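Local atomic coordinates of 3-oxoacyl-(Acyl-carrier protein) synthase (Burkholderia xenovorans, PDB entry 4EFI), a protein that probably acts as a 3-oxoacyl-[acyl-carrier-protein] synthase of the thiolase superfamily, condensing acyl units in fatty-acid or related synthesis. Residues A17-K29 and L341-T354. Residues are numbered along the deposited sequence; the frame is centred on the assembly and turned at random.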
ATOM      1  N   ALA A  17      -1.582  20.697  -4.447  1.00 13.79           N
ATOM      2  CA  ALA A  17      -1.296  19.885  -3.269  1.00 13.84           C
ATOM      3  C   ALA A  17      -0.007  19.121  -3.460  1.00 15.02           C
ATOM      4  O   ALA A  17       0.321  18.747  -4.586  1.00 17.26           O
ATOM      5  CB  ALA A  17      -2.429  18.895  -3.019  1.00 15.08           C
ATOM      6  N   ARG A  18       0.714  18.871  -2.374  0.57 13.72           N
ATOM      7  CA  ARG A  18       1.975  18.149  -2.437  0.57 13.70           C
ATOM      8  C   ARG A  18       2.113  17.216  -1.251  0.57 13.00           C
ATOM      9  O   ARG A  18       1.532  17.441  -0.179  0.57 14.02           O
ATOM     10  CB  ARG A  18       3.166  19.120  -2.450  0.57 15.74           C
ATOM     11  CG  ARG A  18       3.279  20.002  -1.219  0.57 16.32           C
ATOM     12  CD  ARG A  18       4.430  21.017  -1.302  0.57 20.37           C
ATOM     13  NE  ARG A  18       5.740  20.414  -1.061  0.57 20.88           N
ATOM     14  CZ  ARG A  18       6.243  20.167   0.146  0.57 19.78           C
ATOM     15  NH1 ARG A  18       7.438  19.607   0.262  0.57 28.23           N
ATOM     16  NH2 ARG A  18       5.549  20.473   1.233  0.57 22.07           N
ATOM     17  N   ILE A  19       2.881  16.155  -1.447  1.00 12.71           N
ATOM     18  CA  ILE A  19       3.305  15.319  -0.352  1.00 12.68           C
ATOM     19  C   ILE A  19       4.315  16.116   0.475  1.00 13.07           C
ATOM     20  O   ILE A  19       5.305  16.639  -0.056  1.00 14.16           O
ATOM     21  CB  ILE A  19       3.929  14.006  -0.845  1.00 12.77           C
ATOM     22  CG1 ILE A  19       2.878  13.182  -1.583  1.00 12.79           C
ATOM     23  CG2 ILE A  19       4.507  13.230   0.323  1.00 14.82           C
ATOM     24  CD1 ILE A  19       3.425  11.934  -2.269  1.00 14.90           C
ATOM     25  N   ALA A  20       4.068  16.198   1.781  1.00 12.53           N
ATOM     26  CA  ALA A  20       4.918  16.950   2.694  1.00 13.15           C
ATOM     27  C   ALA A  20       5.828  16.069   3.561  1.00 12.40           C
ATOM     28  O   ALA A  20       6.785  16.574   4.149  1.00 14.55           O
ATOM     29  CB  ALA A  20       4.040  17.818   3.594  1.00 15.10           C
ATOM     30  N   GLY A  21       5.538  14.778   3.672  1.00 11.96           N
ATOM     31  CA  GLY A  21       6.327  13.875   4.503  1.00 12.28           C
ATOM     32  C   GLY A  21       5.697  12.506   4.516  1.00 11.95           C
ATOM     33  O   GLY A  21       4.483  12.395   4.255  1.00 12.53           O
ATOM     34  N   VAL A  22       6.485  11.475   4.805  1.00 12.42           N
ATOM     35  CA  VAL A  22       5.979  10.100   4.886  1.00 11.82           C
ATOM     36  C   VAL A  22       6.761   9.365   5.985  1.00 11.41           C
ATOM     37  O   VAL A  22       7.990   9.416   6.014  1.00 12.40           O
ATOM     38  CB  VAL A  22       6.196   9.309   3.574  1.00 12.69           C
ATOM     39  CG1 VAL A  22       5.525   7.930   3.657  1.00 14.25           C
ATOM     40  CG2 VAL A  22       5.711  10.063   2.354  1.00 16.37           C
ATOM     41  N   VAL A  23       6.054   8.738   6.917  1.00 10.74           N
ATOM     42  CA  VAL A  23       6.702   7.870   7.891  1.00 11.28           C
ATOM     43  C   VAL A  23       6.036   6.490   7.877  1.00 10.18           C
ATOM     44  O   VAL A  23       4.788   6.386   7.832  1.00 11.54           O
ATOM     45  CB  VAL A  23       6.639   8.444   9.318  1.00 12.19           C
ATOM     46  CG1 VAL A  23       7.211   7.479  10.343  1.00 12.11           C
ATOM     47  CG2 VAL A  23       7.378   9.769   9.381  1.00 13.38           C
ATOM     48  N   SER A  24       6.842   5.447   7.972  1.00 10.06           N
ATOM     49  CA  SER A  24       6.351   4.072   8.100  1.00 10.21           C
ATOM     50  C   SER A  24       6.709   3.553   9.473  1.00 11.75           C
ATOM     51  O   SER A  24       7.796   3.867   9.986  1.00 12.83           O
ATOM     52  CB  SER A  24       6.994   3.162   7.061  1.00 11.92           C
ATOM     53  OG  SER A  24       6.734   3.599   5.741  1.00 13.75           O
ATOM     54  N   CYS A  25       5.849   2.721  10.034  1.00 10.71           N
ATOM     55  CA  CYS A  25       6.108   2.026  11.294  1.00 11.10           C
ATOM     56  C   CYS A  25       5.846   0.542  11.085  1.00 11.59           C
ATOM     57  O   CYS A  25       4.758   0.125  10.640  1.00 12.62           O
ATOM     58  CB  CYS A  25       5.201   2.553  12.412  1.00 11.53           C
ATOM     59  SG  CYS A  25       5.468   1.717  14.000  1.00 13.72           S
ATOM     60  N   VAL A  26       6.836  -0.279  11.397  1.00 11.31           N
ATOM     61  CA  VAL A  26       6.733  -1.729  11.298  1.00 11.97           C
ATOM     62  C   VAL A  26       6.836  -2.371  12.678  1.00 12.20           C
ATOM     63  O   VAL A  26       7.478  -1.835  13.577  1.00 13.00           O
ATOM     64  CB  VAL A  26       7.810  -2.335  10.371  1.00 12.19           C
ATOM     65  CG1 VAL A  26       7.594  -1.858   8.965  1.00 13.88           C
ATOM     66  CG2 VAL A  26       9.253  -2.010  10.853  1.00 14.51           C
ATOM     67  N   PRO A  27       6.200  -3.530  12.875  1.00 11.94           N
ATOM     68  CA  PRO A  27       6.418  -4.280  14.115  1.00 12.24           C
ATOM     69  C   PRO A  27       7.894  -4.554  14.322  1.00 12.30           C
ATOM     70  O   PRO A  27       8.626  -4.856  13.395  1.00 13.19           O
ATOM     71  CB  PRO A  27       5.615  -5.577  13.885  1.00 12.92           C
ATOM     72  CG  PRO A  27       4.538  -5.159  12.954  1.00 12.53           C
ATOM     73  CD  PRO A  27       5.216  -4.184  12.008  1.00 12.13           C
ATOM     74  N   SER A  28       8.333  -4.489  15.573  1.00 12.66           N
ATOM     75  CA  SER A  28       9.695  -4.834  15.927  1.00 14.02           C
ATOM     76  C   SER A  28       9.937  -6.337  15.847  1.00 13.30           C
ATOM     77  O   SER A  28      11.089  -6.743  15.745  1.00 14.65           O
ATOM     78  CB  SER A  28      10.055  -4.315  17.325  1.00 14.81           C
ATOM     79  OG  SER A  28       9.250  -4.893  18.303  1.00 15.61           O
ATOM     80  N   LYS A  29       8.875  -7.136  15.849  1.00 12.76           N
ATOM     81  CA  LYS A  29       9.008  -8.582  15.705  1.00 14.28           C
ATOM     82  C   LYS A  29       9.490  -8.947  14.301  1.00 13.66           C
ATOM     83  O   LYS A  29       8.741  -8.840  13.330  1.00 13.21           O
ATOM     84  CB  LYS A  29       7.672  -9.269  15.992  1.00 20.00           C
ATOM     85  N   LEU A 341       3.848  11.980 -10.293  1.00 14.63           N
ATOM     86  CA  LEU A 341       4.010  13.327  -9.781  1.00 14.87           C
ATOM     87  C   LEU A 341       5.450  13.536  -9.285  1.00 14.60           C
ATOM     88  O   LEU A 341       6.196  12.580  -9.053  1.00 15.39           O
ATOM     89  CB  LEU A 341       3.008  13.630  -8.650  1.00 15.12           C
ATOM     90  CG  LEU A 341       3.301  13.035  -7.276  1.00 15.84           C
ATOM     91  CD1 LEU A 341       2.289  13.542  -6.263  1.00 18.48           C
ATOM     92  CD2 LEU A 341       3.308  11.526  -7.279  1.00 16.70           C
ATOM     93  N   ALA A 342       5.812  14.805  -9.125  1.00 15.62           N
ATOM     94  CA  ALA A 342       7.053  15.210  -8.477  1.00 14.50           C
ATOM     95  C   ALA A 342       6.878  15.209  -6.963  1.00 15.89           C
ATOM     96  O   ALA A 342       5.849  15.644  -6.433  1.00 17.35           O
ATOM     97  CB  ALA A 342       7.475  16.578  -8.964  1.00 16.49           C
ATOM     98  N   VAL A 343       7.887  14.722  -6.255  1.00 15.59           N
ATOM     99  CA  VAL A 343       7.878  14.659  -4.804  1.00 16.05           C
ATOM    100  C   VAL A 343       9.220  15.118  -4.239  1.00 16.51           C
ATOM    101  O   VAL A 343      10.267  14.657  -4.681  1.00 16.78           O
ATOM    102  CB  VAL A 343       7.634  13.231  -4.325  1.00 15.57           C
ATOM    103  CG1 VAL A 343       7.635  13.178  -2.811  1.00 16.53           C
ATOM    104  CG2 VAL A 343       6.322  12.648  -4.906  1.00 15.97           C
ATOM    105  N   GLY A 344       9.197  16.038  -3.280  1.00 16.02           N
ATOM    106  CA  GLY A 344      10.402  16.441  -2.587  1.00 16.77           C
ATOM    107  C   GLY A 344      11.027  17.710  -3.143  1.00 17.28           C
ATOM    108  O   GLY A 344      10.513  18.315  -4.095  1.00 18.76           O
ATOM    109  N   PRO A 345      12.147  18.131  -2.558  1.00 16.67           N
ATOM    110  CA  PRO A 345      12.815  17.428  -1.456  1.00 16.82           C
ATOM    111  C   PRO A 345      12.017  17.386  -0.167  1.00 18.74           C
ATOM    112  O   PRO A 345      11.254  18.315   0.115  1.00 19.56           O
ATOM    113  CB  PRO A 345      14.101  18.222  -1.246  1.00 19.23           C
ATOM    114  CG  PRO A 345      13.849  19.560  -1.844  1.00 21.07           C
ATOM    115  CD  PRO A 345      12.851  19.366  -2.937  1.00 18.64           C
ATOM    116  N   LEU A 346      12.219  16.323   0.599  1.00 18.44           N
ATOM    117  CA  LEU A 346      11.543  16.118   1.874  1.00 17.20           C
ATOM    118  C   LEU A 346      12.553  15.755   2.935  1.00 16.79           C
ATOM    119  O   LEU A 346      13.365  14.852   2.726  1.00 17.70           O
ATOM    120  CB  LEU A 346      10.540  14.964   1.779  1.00 17.88           C
ATOM    121  CG  LEU A 346       9.401  15.054   0.774  1.00 18.10           C
ATOM    122  CD1 LEU A 346       8.507  13.825   0.897  1.00 18.29           C
ATOM    123  CD2 LEU A 346       8.619  16.342   0.970  1.00 21.23           C
ATOM    124  N   ASN A 347      12.479  16.422   4.078  1.00 16.17           N
ATOM    125  CA  ASN A 347      13.281  16.046   5.238  1.00 18.05           C
ATOM    126  C   ASN A 347      12.668  14.950   6.108  1.00 17.61           C
ATOM    127  O   ASN A 347      13.388  14.205   6.767  1.00 18.58           O
ATOM    128  CB  ASN A 347      13.540  17.266   6.125  1.00 21.02           C
ATOM    129  CG  ASN A 347      14.434  18.299   5.469  1.00 32.07           C
ATOM    130  OD1 ASN A 347      15.367  17.960   4.737  1.00 35.51           O
ATOM    131  ND2 ASN A 347      14.152  19.575   5.734  1.00 36.84           N
ATOM    132  N   ILE A 348      11.334  14.854   6.123  1.00 14.94           N
ATOM    133  CA  ILE A 348      10.643  13.927   7.007  1.00 15.26           C
ATOM    134  C   ILE A 348      10.199  12.728   6.196  1.00 14.70           C
ATOM    135  O   ILE A 348       9.085  12.676   5.654  1.00 15.04           O
ATOM    136  CB  ILE A 348       9.474  14.586   7.778  1.00 15.51           C
ATOM    137  CG1 ILE A 348       9.966  15.857   8.470  1.00 17.62           C
ATOM    138  CG2 ILE A 348       8.891  13.639   8.807  1.00 16.88           C
ATOM    139  CD1 ILE A 348      11.164  15.631   9.414  1.00 19.16           C
ATOM    140  N   VAL A 349      11.117  11.784   6.057  1.00 13.89           N
ATOM    141  CA  VAL A 349      10.893  10.503   5.410  1.00 13.45           C
ATOM    142  C   VAL A 349      11.611   9.504   6.305  1.00 14.86           C
ATOM    143  O   VAL A 349      12.839   9.577   6.443  1.00 17.48           O
ATOM    144  CB  VAL A 349      11.524  10.460   4.012  1.00 14.81           C
ATOM    145  CG1 VAL A 349      11.331   9.083   3.381  1.00 16.05           C
ATOM    146  CG2 VAL A 349      10.953  11.565   3.134  1.00 15.88           C
ATOM    147  N   ASP A 350      10.899   8.598   6.963  1.00 13.61           N
ATOM    148  CA  ASP A 350      11.518   7.759   7.988  1.00 14.39           C
ATOM    149  C   ASP A 350      10.780   6.448   8.150  1.00 12.42           C
ATOM    150  O   ASP A 350       9.623   6.351   7.792  1.00 12.53           O
ATOM    151  CB  ASP A 350      11.560   8.500   9.320  1.00 18.36           C
ATOM    152  CG  ASP A 350      12.883   8.317  10.055  1.00 30.00           C
ATOM    153  OD1 ASP A 350      13.584   7.290   9.844  1.00 27.48           O
ATOM    154  OD2 ASP A 350      13.219   9.225  10.842  1.00 37.87           O
ATOM    155  N   THR A 351      11.487   5.460   8.684  1.00 13.27           N
ATOM    156  CA  THR A 351      10.941   4.150   9.002  1.00 12.64           C
ATOM    157  C   THR A 351      11.298   3.863  10.454  1.00 13.85           C
ATOM    158  O   THR A 351      12.482   3.918  10.822  1.00 15.73           O
ATOM    159  CB  THR A 351      11.514   3.035   8.109  1.00 13.96           C
ATOM    160  OG1 THR A 351      11.413   3.413   6.733  1.00 15.68           O
ATOM    161  CG2 THR A 351      10.773   1.755   8.332  1.00 14.69           C
ATOM    162  N   ILE A 352      10.297   3.619  11.295  1.00 12.70           N
ATOM    163  CA  ILE A 352      10.486   3.345  12.713  1.00 13.64           C
ATOM    164  C   ILE A 352       9.865   1.991  13.024  1.00 12.43           C
ATOM    165  O   ILE A 352       9.159   1.419  12.201  1.00 12.55           O
ATOM    166  CB  ILE A 352       9.835   4.436  13.599  1.00 13.51           C
ATOM    167  CG1 ILE A 352       8.322   4.529  13.355  1.00 13.40           C
ATOM    168  CG2 ILE A 352      10.481   5.792  13.309  1.00 15.34           C
ATOM    169  CD1 ILE A 352       7.581   5.435  14.337  1.00 16.17           C
ATOM    170  N   GLU A 353      10.106   1.481  14.222  1.00 13.56           N
ATOM    171  CA  GLU A 353       9.436   0.263  14.638  1.00 13.87           C
ATOM    172  C   GLU A 353       8.661   0.480  15.913  1.00 15.42           C
ATOM    173  O   GLU A 353       8.818   1.495  16.601  1.00 16.71           O
ATOM    174  CB  GLU A 353      10.399  -0.926  14.723  1.00 19.21           C
ATOM    175  CG  GLU A 353      11.465  -0.800  15.714  1.00 21.07           C
ATOM    176  CD  GLU A 353      12.507  -1.962  15.679  1.00 23.72           C
ATOM    177  OE1 GLU A 353      12.536  -2.854  14.779  1.00 19.71           O
ATOM    178  OE2 GLU A 353      13.339  -1.975  16.613  1.00 29.69           O
ATOM    179  N   THR A 354       7.786  -0.461  16.214  1.00 13.97           N
ATOM    180  CA  THR A 354       7.025  -0.405  17.443  1.00 14.54           C
ATOM    181  C   THR A 354       7.922  -0.553  18.667  1.00 17.08           C
ATOM    182  O   THR A 354       9.093  -0.967  18.557  1.00 18.26           O
ATOM    183  CB  THR A 354       5.987  -1.536  17.496  1.00 14.62           C
ATOM    184  OG1 THR A 354       6.649  -2.804  17.346  1.00 14.69           O
ATOM    185  CG2 THR A 354       4.951  -1.386  16.403  1.00 13.55           C
ATOM    186  OXT THR A 354       7.466  -0.283  19.783  1.00 19.71           O
TER
HETATM  187  O   HOH W   1       6.604  17.125  -2.412  1.00 20.75           O
HETATM  188  O   HOH W   2       4.102  15.940  -4.050  1.00 21.00           O
HETATM  189  O   HOH W   3       9.463  16.681   4.921  1.00 19.81           O
HETATM  190  O   HOH W   4       6.353  -4.405  19.462  1.00 17.30           O
HETATM  191  O   HOH W   5      13.429  -5.397  15.769  1.00 19.70           O
HETATM  192  O   HOH W   6       9.753  -2.742  20.317  1.00 22.21           O
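Leu346 lays its two methyl ends against the start of strand 17-26. CD2 sits 3.5 Å from Ile19 O. CD1 faces Ile19 CG2, and the Leu346 side chain lies roughly perpendicular to that of Ile19. The other branch of Ile19 reaches Val343: CD1 stands 4.0 Å from Val343 CG2. The two backbones do not pair directly here. Water 1 bridges Ile19 O and Gly344 N, and water 2 bridges Ile19 N and Ala342 O.

From Val22 onward the chains run as parallel strands. This is a thiolase-type fold, and C-terminal strand 349-353 forms one edge of a six-stranded mixed sheet, with strand 176-184 on the other flank of 17-26. Six backbone hydrogen bonds join the pair, from Val22 N to Ile348 O through Thr354 N to Val26 O.

Val23, Cys25, Asp350 and Ile352 share one face. The chi1 of Ile352 (60°) tucks CG1 in between its backbone N and C. From there CG1 packs 3.8 Å from Cys25 CB and also lies against Ser24 O. Val23 CG2 touches Ile348 CG2, and helix 66-81 covers Val23. On the reverse face, Ser24 OG and Thr351 OG1 both hydrogen-bond Thr311.

At the C-terminal end, Ser28 N donates to Thr354 OG1 at 3.0 Å. The extended Glu353 side chain runs alongside Ser28, with CD 3.8 Å from Ser28 CB. Glu353 OE1 forms a salt bridge with Arg58, and water 5 links it to Ser28 O.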